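Local coordinates for protein maleylacetate reductase (Agrobacterium tumefaciens, PDB 3HL0) that probably catalyses the NADH-dependent reduction of maleylacetate to 3-oxoadipate, as an NAD-binding member of the iron-containing alcohol dehydrogenase family, at residues A67-V75 with P128-G136; S238-L247 with M319-C330. All blocks are in the same frame, centred on the assembly; numbering follows the deposited sequence. Where two conformers were deposited one is given.

Contact 1 of 2, residues A67-V75 with P128-G136; sequences AAMHTPVEV and PILGQTENG. With NAD (nicotinamide-adenine-dinucleotide), chain D.
Pro72 and Thr133 form a single backbone bridge, their CA atoms 4.4 Å apart, where the loop of 67-75 runs at 64° to strand 129-134. Both polar backbone atoms of Thr133 are used, in the pattern of a parallel bridge. Thr133 O accepts from Val73 N at 2.9 Å. Thr133 N donates to Thr71 O at 3.2 Å, from well above that carbonyl's plane. A third bond comes from the side chain: with chi1 at -59°, Thr133 OG1 lies beside its own backbone N and donates to His70 O at 2.8 Å, tilted from the carbonyl plane. One threonine thus bonds His70, Thr71 and Val73, on both sides of Pro72. Pro72 is the N-cap of helix 73-85, so the strand fastens the very start of a helix in the nucleotide-binding part of the enzyme, and strand 129-134 itself pairs with 137-142 in a beta hairpin. Pro43 of the second subunit packs on both Pro72 and Thr133. At the helix start, Val73 sends CG2 against Glu134 CB (3.8 Å), and the extended glutamate chain runs across the methyl. A water links Thr71 O to Gln132 OE1, which stands 2.6 Å from the water oxygen and also accepts from Arg109. At the far end of the strand the cofactor enters: the nicotinamide amide nitrogen N7N donates to Ile129 O at 2.9 Å, with Lys104 sharing that carbonyl.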
loop_
_atom_site.group_PDB
_atom_site.type_symbol
_atom_site.label_atom_id
_atom_site.label_comp_id
_atom_site.label_asym_id
_atom_site.label_seq_id
_atom_site.Cartn_x
_atom_site.Cartn_y
_atom_site.Cartn_z
ATOM N N ALA A 67 10.469 4.051 -6.541
ATOM C CA ALA A 67 9.866 5.102 -5.731
ATOM C C ALA A 67 9.163 4.429 -4.568
ATOM O O ALA A 67 8.541 3.369 -4.735
ATOM C CB ALA A 67 8.885 5.907 -6.535
ATOM N N ALA A 68 9.297 5.033 -3.393
ATOM C CA ALA A 68 8.941 4.381 -2.148
ATOM C C ALA A 68 7.967 5.251 -1.370
ATOM O O ALA A 68 7.987 6.483 -1.485
ATOM C CB ALA A 68 10.217 4.123 -1.321
HETATM N N MSE A 69 7.128 4.621 -0.546
HETATM C CA MSE A 69 6.213 5.395 0.316
HETATM C C MSE A 69 7.026 6.374 1.165
HETATM O O MSE A 69 8.063 5.997 1.719
HETATM C CB MSE A 69 5.399 4.447 1.240
ATOM N N HIS A 70 6.550 7.619 1.228
ATOM C CA HIS A 70 7.046 8.644 2.158
ATOM C C HIS A 70 8.398 9.222 1.756
ATOM O O HIS A 70 9.034 9.893 2.572
ATOM C CB HIS A 70 7.103 8.113 3.607
ATOM C CG HIS A 70 5.870 7.375 4.032
ATOM N ND1 HIS A 70 4.616 7.946 4.003
ATOM C CD2 HIS A 70 5.704 6.122 4.526
ATOM C CE1 HIS A 70 3.725 7.071 4.439
ATOM N NE2 HIS A 70 4.360 5.957 4.763
ATOM N N THR A 71 8.818 8.969 0.513
ATOM C CA THR A 71 9.984 9.629 -0.106
ATOM C C THR A 71 11.205 9.604 0.855
ATOM O O THR A 71 11.732 10.644 1.247
ATOM C CB THR A 71 9.627 11.074 -0.595
ATOM O OG1 THR A 71 8.300 11.075 -1.171
ATOM C CG2 THR A 71 10.599 11.574 -1.655
ATOM N N PRO A 72 11.674 8.400 1.209
ATOM C CA PRO A 72 12.824 8.343 2.136
ATOM C C PRO A 72 14.126 8.827 1.460
ATOM O O PRO A 72 14.371 8.545 0.293
ATOM C CB PRO A 72 12.885 6.861 2.540
ATOM C CG PRO A 72 12.060 6.111 1.524
ATOM C CD PRO A 72 11.251 7.078 0.719
ATOM N N VAL A 73 14.933 9.576 2.201
ATOM C CA VAL A 73 16.135 10.200 1.645
ATOM C C VAL A 73 17.139 9.214 1.018
ATOM O O VAL A 73 17.813 9.549 0.038
ATOM C CB VAL A 73 16.785 11.155 2.710
ATOM C CG1 VAL A 73 18.110 11.709 2.241
ATOM C CG2 VAL A 73 15.831 12.294 3.038
ATOM N N GLU A 74 17.242 7.996 1.551
ATOM C CA GLU A 74 18.199 7.037 0.988
ATOM C C GLU A 74 17.812 6.559 -0.405
ATOM O O GLU A 74 18.680 6.397 -1.254
ATOM C CB GLU A 74 18.536 5.884 1.935
ATOM C CG GLU A 74 19.288 6.347 3.185
ATOM C CD GLU A 74 20.622 7.069 2.887
ATOM O OE1 GLU A 74 21.408 6.579 2.048
ATOM O OE2 GLU A 74 20.899 8.124 3.511
ATOM N N VAL A 75 16.504 6.416 -0.656
ATOM C CA VAL A 75 16.031 6.119 -1.994
ATOM C C VAL A 75 16.282 7.312 -2.931
ATOM O O VAL A 75 16.739 7.145 -4.072
ATOM C CB VAL A 75 14.526 5.736 -1.988
ATOM C CG1 VAL A 75 13.983 5.609 -3.428
ATOM C CG2 VAL A 75 14.324 4.440 -1.225
ATOM N N PRO A 128 4.029 23.195 -4.658
ATOM C CA PRO A 128 5.462 23.346 -4.432
ATOM C C PRO A 128 5.913 22.646 -3.128
ATOM O O PRO A 128 6.988 22.960 -2.604
ATOM C CB PRO A 128 5.630 24.867 -4.328
ATOM C CG PRO A 128 4.377 25.281 -3.589
ATOM C CD PRO A 128 3.277 24.376 -4.186
ATOM N N ILE A 129 5.099 21.699 -2.636
ATOM C CA ILE A 129 5.342 21.080 -1.325
ATOM C C ILE A 129 6.024 19.718 -1.477
ATOM O O ILE A 129 5.654 18.936 -2.368
ATOM C CB ILE A 129 3.989 20.892 -0.598
ATOM C CG1 ILE A 129 3.219 22.225 -0.531
ATOM C CG2 ILE A 129 4.186 20.337 0.787
ATOM C CD1 ILE A 129 1.682 22.018 -0.230
ATOM N N LEU A 130 7.023 19.433 -0.629
ATOM C CA LEU A 130 7.681 18.125 -0.660
ATOM C C LEU A 130 7.821 17.565 0.769
ATOM O O LEU A 130 8.357 18.248 1.630
ATOM C CB LEU A 130 9.075 18.252 -1.315
ATOM C CG LEU A 130 9.972 17.018 -1.177
ATOM C CD1 LEU A 130 9.400 15.776 -1.898
ATOM C CD2 LEU A 130 11.400 17.357 -1.674
ATOM N N GLY A 131 7.305 16.355 0.992
ATOM C CA GLY A 131 7.496 15.599 2.244
ATOM C C GLY A 131 8.538 14.509 2.022
ATOM O O GLY A 131 8.565 13.872 0.965
ATOM N N GLN A 132 9.434 14.334 3.008
ATOM C CA GLN A 132 10.470 13.315 2.918
ATOM C C GLN A 132 10.587 12.610 4.264
ATOM O O GLN A 132 10.089 13.110 5.264
ATOM C CB GLN A 132 11.820 13.931 2.523
ATOM C CG GLN A 132 11.762 14.741 1.224
ATOM C CD GLN A 132 13.076 15.375 0.881
ATOM O OE1 GLN A 132 13.951 14.756 0.260
ATOM N NE2 GLN A 132 13.238 16.629 1.276
ATOM N N THR A 133 11.201 11.441 4.275
ATOM C CA THR A 133 11.470 10.746 5.531
ATOM C C THR A 133 12.968 10.703 5.669
ATOM O O THR A 133 13.662 10.249 4.775
ATOM C CB THR A 133 10.871 9.331 5.534
ATOM O OG1 THR A 133 9.462 9.444 5.325
ATOM C CG2 THR A 133 11.096 8.635 6.895
ATOM N N GLU A 134 13.460 11.206 6.794
ATOM C CA GLU A 134 14.876 11.173 7.075
ATOM C C GLU A 134 15.055 10.760 8.523
ATOM O O GLU A 134 14.393 11.312 9.398
ATOM C CB GLU A 134 15.487 12.550 6.844
ATOM C CG GLU A 134 17.009 12.517 6.869
ATOM C CD GLU A 134 17.633 13.795 6.342
ATOM O OE1 GLU A 134 16.882 14.742 5.980
ATOM O OE2 GLU A 134 18.877 13.847 6.304
ATOM N N ASN A 135 15.930 9.783 8.766
ATOM C CA ASN A 135 16.156 9.247 10.124
ATOM C C ASN A 135 14.836 8.893 10.797
ATOM O O ASN A 135 14.613 9.207 11.969
ATOM C CB ASN A 135 16.942 10.230 10.993
ATOM C CG ASN A 135 18.341 10.488 10.469
ATOM O OD1 ASN A 135 18.940 9.648 9.778
ATOM N ND2 ASN A 135 18.883 11.652 10.815
ATOM N N GLY A 136 13.952 8.269 10.024
ATOM C CA GLY A 136 12.695 7.744 10.535
ATOM C C GLY A 136 11.593 8.757 10.793
ATOM O O GLY A 136 10.524 8.373 11.278
HETATM P PA NAD D . 0.771 6.608 -3.930
HETATM O O1A NAD D . 1.499 7.477 -4.896
HETATM O O2A NAD D . 1.444 6.269 -2.655
HETATM O O5B NAD D . 0.201 5.347 -4.722
HETATM C C5B NAD D . -0.287 4.230 -3.971
HETATM C C4B NAD D . -0.122 2.991 -4.839
HETATM O O4B NAD D . -1.019 3.078 -5.944
HETATM C C3B NAD D . 1.308 2.863 -5.397
HETATM O O3B NAD D . 1.798 1.512 -5.311
HETATM C C2B NAD D . 1.117 3.288 -6.835
HETATM O O2B NAD D . 2.059 2.711 -7.717
HETATM C C1B NAD D . -0.310 2.814 -7.146
HETATM N N9A NAD D . -0.947 3.562 -8.258
HETATM C C8A NAD D . -1.043 4.934 -8.393
HETATM N N7A NAD D . -1.704 5.214 -9.539
HETATM C C5A NAD D . -2.029 4.040 -10.166
HETATM C C6A NAD D . -2.690 3.758 -11.360
HETATM N N6A NAD D . -3.428 4.664 -12.052
HETATM N N1A NAD D . -2.826 2.408 -11.689
HETATM C C2A NAD D . -2.354 1.416 -10.859
HETATM N N3A NAD D . -1.713 1.688 -9.679
HETATM C C4A NAD D . -1.555 3.003 -9.346
HETATM O O3 NAD D . -0.616 7.317 -3.439
HETATM P PN NAD D . -1.070 8.875 -3.440
HETATM O O1N NAD D . -2.227 8.923 -2.498
HETATM O O2N NAD D . -1.239 9.240 -4.845
HETATM O O5D NAD D . 0.144 9.690 -2.790
HETATM C C5D NAD D . 0.379 9.711 -1.385
HETATM C C4D NAD D . 1.727 10.399 -1.168
HETATM O O4D NAD D . 1.686 11.665 -1.810
HETATM C C3D NAD D . 1.939 10.674 0.315
HETATM O O3D NAD D . 3.349 10.590 0.575
HETATM C C2D NAD D . 1.445 12.094 0.466
HETATM O O2D NAD D . 1.976 12.790 1.595
HETATM C C1D NAD D . 1.889 12.698 -0.853
HETATM N N1N NAD D . 1.132 13.881 -1.239
HETATM C C2N NAD D . 1.840 15.034 -1.393
HETATM C C3N NAD D . 1.172 16.184 -1.757
HETATM C C7N NAD D . 2.043 17.360 -1.929
HETATM O O7N NAD D . 1.404 18.456 -2.369
HETATM N N7N NAD D . 3.369 17.316 -1.653
HETATM C C4N NAD D . -0.241 16.206 -2.029
HETATM C C5N NAD D . -0.946 15.013 -1.860
HETATM C C6N NAD D . -0.248 13.860 -1.458
HETATM O O HOH W 1 13.863 12.181 -0.057
HETATM O O HOH W 2 6.642 12.596 -0.294
#

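Contact 2 of 2, residues S238-L247 with M319-C330; sequences SLHHKLCHTL and MAELATANPYWC
Lys242 lies across one face of Tyr328, at the point where helix 239-247 meets the loop that follows helix 319-323. Lys242 CG sits over the centre of the ring, 3.7 Å from its centroid, in a CH-pi contact. The lysine chain runs along the ring against the direction of the tyrosine, from CB near CZ to CE near CG; a bend at chi4 then sets NZ, which stays too far for more than a weak cation-pi attraction. The tyrosine reaches this place because its chi1 of 54° puts CG between backbone N and carbonyl carbon, and its ring points at the first turn of helix 239-247. There the packing is tight. Tyr328 OH is 3.4 Å from Leu239 CD1 and is equally close to Leu239 CA, while Ser238 OG lies at the ring edge, in its plane. That hydroxyl is itself engaged: Ser238 OG donates to Trp329 O at 2.8 Å, in the carbonyl plane and on a lone pair, and lies against Cys330 CB. Glu179 also bonds the backbone N of Ser238 and of His240 at the same helix start. Further along, the axes of segments 239-247 and 319-323 approach to 9.8 Å, their N-to-C directions 127° apart, and single apolar touches replace the dense cluster. Leu243 CD1 meets Ala323 CB at 3.7 Å, and Leu247 CD1 rests on CG of selenomethionine Met319. Towards solvent, Thr246 CG2 touches Leu322 CB (3.7 Å), whose residue is exposed, as is Lys242. Leu342 and Leu343 of helix 336-348 touch Leu243 and Met319. Two obliquely antiparallel helices, the second followed by a loop that returns to the start of the first, belong to the all-helical C-terminal half of iron-containing alcohol dehydrogenases.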
loop_
_atom_site.group_PDB
_atom_site.type_symbol
_atom_site.label_atom_id
_atom_site.label_comp_id
_atom_site.label_asym_id
_atom_site.label_seq_id
_atom_site.Cartn_x
_atom_site.Cartn_y
_atom_site.Cartn_z
ATOM N N SER A 238 -5.314 23.985 6.795
ATOM C CA SER A 238 -5.580 24.257 8.198
ATOM C C SER A 238 -5.767 22.921 8.915
ATOM O O SER A 238 -5.050 21.966 8.595
ATOM C CB SER A 238 -6.775 25.236 8.338
ATOM O OG SER A 238 -6.931 25.561 9.721
ATOM N N LEU A 239 -6.747 22.847 9.807
ATOM C CA LEU A 239 -6.916 21.698 10.687
ATOM C C LEU A 239 -6.891 20.346 9.948
ATOM O O LEU A 239 -6.237 19.391 10.385
ATOM C CB LEU A 239 -8.238 21.843 11.444
ATOM C CG LEU A 239 -8.720 20.597 12.190
ATOM C CD1 LEU A 239 -7.742 20.239 13.302
ATOM C CD2 LEU A 239 -10.145 20.836 12.721
ATOM N N HIS A 240 -7.618 20.255 8.844
ATOM C CA HIS A 240 -7.694 18.938 8.225
ATOM C C HIS A 240 -6.336 18.424 7.809
ATOM O O HIS A 240 -5.972 17.284 8.134
ATOM C CB HIS A 240 -8.678 18.909 7.051
ATOM C CG HIS A 240 -8.667 17.581 6.350
ATOM N ND1 HIS A 240 -9.379 16.484 6.799
ATOM C CD2 HIS A 240 -7.916 17.154 5.312
ATOM C CE1 HIS A 240 -9.099 15.446 6.024
ATOM N NE2 HIS A 240 -8.204 15.826 5.117
ATOM N N HIS A 241 -5.601 19.226 7.051
ATOM C CA HIS A 241 -4.307 18.703 6.546
ATOM C C HIS A 241 -3.294 18.566 7.700
ATOM O O HIS A 241 -2.499 17.637 7.681
ATOM C CB HIS A 241 -3.788 19.573 5.380
ATOM C CG HIS A 241 -4.629 19.471 4.137
ATOM N ND1 HIS A 241 -5.875 20.055 4.038
ATOM C CD2 HIS A 241 -4.400 18.857 2.952
ATOM C CE1 HIS A 241 -6.384 19.793 2.838
ATOM N NE2 HIS A 241 -5.515 19.054 2.163
ATOM N N LYS A 242 -3.318 19.475 8.671
ATOM C CA LYS A 242 -2.398 19.361 9.834
ATOM C C LYS A 242 -2.654 18.089 10.627
ATOM O O LYS A 242 -1.712 17.348 10.937
ATOM C CB LYS A 242 -2.518 20.587 10.715
ATOM C CG LYS A 242 -1.993 21.860 10.014
ATOM C CD LYS A 242 -0.471 21.951 10.072
ATOM C CE LYS A 242 0.015 23.373 9.844
ATOM N NZ LYS A 242 -0.069 23.758 8.395
ATOM N N LEU A 243 -3.923 17.804 10.888
ATOM C CA LEU A 243 -4.282 16.612 11.663
ATOM C C LEU A 243 -3.929 15.346 10.898
ATOM O O LEU A 243 -3.450 14.384 11.508
ATOM C CB LEU A 243 -5.747 16.652 12.087
ATOM C CG LEU A 243 -6.247 15.549 13.018
ATOM C CD1 LEU A 243 -5.415 15.663 14.334
ATOM C CD2 LEU A 243 -7.730 15.749 13.279
ATOM N N CYS A 244 -4.149 15.309 9.579
ATOM C CA CYS A 244 -3.803 14.116 8.822
ATOM C C CYS A 244 -2.288 13.896 8.869
ATOM O O CYS A 244 -1.816 12.768 8.997
ATOM C CB CYS A 244 -4.222 14.228 7.356
ATOM S SG CYS A 244 -5.999 14.112 7.095
ATOM N N HIS A 245 -1.527 14.981 8.780
ATOM C CA HIS A 245 -0.079 14.857 8.848
ATOM C C HIS A 245 0.365 14.351 10.224
ATOM O O HIS A 245 1.248 13.490 10.303
ATOM C CB HIS A 245 0.604 16.188 8.497
ATOM C CG HIS A 245 2.102 16.118 8.483
ATOM N ND1 HIS A 245 2.873 16.425 9.583
ATOM C CD2 HIS A 245 2.969 15.793 7.494
ATOM C CE1 HIS A 245 4.153 16.273 9.281
ATOM N NE2 HIS A 245 4.237 15.889 8.019
ATOM N N THR A 246 -0.251 14.848 11.288
ATOM C CA THR A 246 0.086 14.400 12.662
ATOM C C THR A 246 -0.219 12.926 12.839
ATOM O O THR A 246 0.630 12.148 13.288
ATOM C CB THR A 246 -0.713 15.181 13.711
ATOM O OG1 THR A 246 -0.301 16.536 13.635
ATOM C CG2 THR A 246 -0.490 14.618 15.098
ATOM N N LEU A 247 -1.435 12.514 12.512
ATOM C CA LEU A 247 -1.791 11.099 12.678
ATOM C C LEU A 247 -1.014 10.209 11.744
ATOM O O LEU A 247 -0.560 9.110 12.121
ATOM C CB LEU A 247 -3.286 10.913 12.377
ATOM C CG LEU A 247 -4.269 10.836 13.526
ATOM C CD1 LEU A 247 -4.198 12.053 14.446
ATOM C CD2 LEU A 247 -5.672 10.656 12.951
HETATM N N MSE A 319 -2.587 11.709 20.555
HETATM C CA MSE A 319 -2.812 12.433 19.313
HETATM C C MSE A 319 -3.434 13.804 19.549
HETATM O O MSE A 319 -3.048 14.748 18.889
HETATM C CB MSE A 319 -3.690 11.620 18.345
HETATM C CG MSE A 319 -2.972 10.436 17.691
HETATM SE SE MSE A 319 -1.242 10.748 16.919
HETATM C CE MSE A 319 -0.157 10.220 18.471
ATOM N N ALA A 320 -4.363 13.903 20.493
ATOM C CA ALA A 320 -4.975 15.211 20.773
ATOM C C ALA A 320 -3.885 16.167 21.304
ATOM O O ALA A 320 -3.888 17.360 20.983
ATOM C CB ALA A 320 -6.098 15.066 21.772
ATOM N N GLU A 321 -2.935 15.633 22.091
ATOM C CA GLU A 321 -1.786 16.439 22.555
ATOM C C GLU A 321 -0.880 16.908 21.413
ATOM O O GLU A 321 -0.568 18.087 21.336
ATOM C CB GLU A 321 -1.000 15.691 23.638
ATOM C CG GLU A 321 0.235 16.444 24.208
ATOM C CD GLU A 321 -0.078 17.815 24.832
ATOM O OE1 GLU A 321 -1.147 17.974 25.473
ATOM O OE2 GLU A 321 0.781 18.729 24.694
ATOM N N LEU A 322 -0.480 16.005 20.521
ATOM C CA LEU A 322 0.378 16.363 19.402
ATOM C C LEU A 322 -0.318 17.352 18.486
ATOM O O LEU A 322 0.311 18.265 17.953
ATOM C CB LEU A 322 0.765 15.117 18.590
ATOM C CG LEU A 322 2.042 14.324 18.781
ATOM C CD1 LEU A 322 2.215 13.455 17.544
ATOM C CD2 LEU A 322 3.269 15.232 18.949
ATOM N N ALA A 323 -1.623 17.173 18.307
ATOM C CA ALA A 323 -2.382 18.036 17.405
ATOM C C ALA A 323 -2.509 19.452 17.924
ATOM O O ALA A 323 -2.846 20.374 17.174
ATOM C CB ALA A 323 -3.783 17.429 17.161
ATOM N N THR A 324 -2.246 19.644 19.221
ATOM C CA THR A 324 -2.377 20.978 19.803
ATOM C C THR A 324 -1.048 21.581 20.211
ATOM O O THR A 324 -0.997 22.682 20.780
ATOM C CB THR A 324 -3.427 21.011 20.952
ATOM O OG1 THR A 324 -3.288 19.865 21.803
ATOM C CG2 THR A 324 -4.799 20.981 20.358
ATOM N N ALA A 325 0.029 20.884 19.887
ATOM C CA ALA A 325 1.352 21.319 20.333
ATOM C C ALA A 325 1.814 22.581 19.614
ATOM O O ALA A 325 2.313 23.517 20.257
ATOM C CB ALA A 325 2.365 20.187 20.176
ATOM N N ASN A 326 1.641 22.617 18.297
ATOM C CA ASN A 326 2.136 23.723 17.474
ATOM C C ASN A 326 1.011 24.569 16.888
ATOM O O ASN A 326 0.241 24.087 16.040
ATOM C CB ASN A 326 3.051 23.176 16.384
ATOM C CG ASN A 326 4.298 22.502 16.963
ATOM O OD1 ASN A 326 4.608 21.345 16.652
ATOM N ND2 ASN A 326 4.994 23.214 17.841
ATOM N N PRO A 327 0.895 25.833 17.338
ATOM C CA PRO A 327 -0.239 26.654 16.905
ATOM C C PRO A 327 -0.188 27.001 15.416
ATOM O O PRO A 327 0.881 27.326 14.884
ATOM C CB PRO A 327 -0.102 27.931 17.750
ATOM C CG PRO A 327 0.792 27.537 18.915
ATOM C CD PRO A 327 1.755 26.560 18.295
ATOM N N TYR A 328 -1.335 26.881 14.748
ATOM C CA TYR A 328 -1.494 27.381 13.383
ATOM C C TYR A 328 -2.883 27.955 13.293
ATOM O O TYR A 328 -3.726 27.695 14.163
ATOM C CB TYR A 328 -1.320 26.264 12.341
ATOM C CG TYR A 328 -2.237 25.081 12.594
ATOM C CD1 TYR A 328 -1.793 23.987 13.318
ATOM C CD2 TYR A 328 -3.550 25.074 12.096
ATOM C CE1 TYR A 328 -2.633 22.904 13.582
ATOM C CE2 TYR A 328 -4.384 23.997 12.329
ATOM C CZ TYR A 328 -3.925 22.927 13.064
ATOM O OH TYR A 328 -4.762 21.875 13.297
ATOM N N TRP A 329 -3.146 28.716 12.234
ATOM C CA TRP A 329 -4.456 29.373 12.098
ATOM C C TRP A 329 -5.579 28.481 11.575
ATOM O O TRP A 329 -5.374 27.687 10.644
ATOM C CB TRP A 329 -4.363 30.620 11.230
ATOM C CG TRP A 329 -5.553 31.515 11.373
ATOM C CD1 TRP A 329 -5.745 32.479 12.337
ATOM C CD2 TRP A 329 -6.700 31.561 10.524
ATOM N NE1 TRP A 329 -6.959 33.107 12.143
ATOM C CE2 TRP A 329 -7.563 32.554 11.040
ATOM C CE3 TRP A 329 -7.108 30.822 9.390
ATOM C CZ2 TRP A 329 -8.802 32.840 10.456
ATOM C CZ3 TRP A 329 -8.320 31.132 8.798
ATOM C CH2 TRP A 329 -9.152 32.124 9.328
ATOM N N CYS A 330 -6.748 28.629 12.195
ATOM C CA CYS A 330 -7.993 28.006 11.748
ATOM C C CYS A 330 -9.132 28.992 12.064
ATOM O O CYS A 330 -9.091 29.636 13.118
ATOM C CB CYS A 330 -8.178 26.716 12.568
ATOM S SG CYS A 330 -9.562 25.691 12.142
#

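In the fold
Contact 1 closes before contact 2 opens along the chain; contact 1 lies in the N-terminal, nucleotide-binding part and contact 2 in the helical C-terminal part. The first ties the loop leading into helix 73-85 to the hairpin strand 129-134; the second joins helix 239-251 to helix 316-323 and the loop after it, among helices alone. Their centres stand 20 Å apart and their nearest atoms about 7 Å, without touching. The side chains of Ile129 and Lys242 are about 9 Å apart, and the side chain of Lys242 is about 12 Å from the bound NAD. The strand that bonds the nicotinamide thus lies close to the helical half, consistent with an active site between the two domains, as in this family.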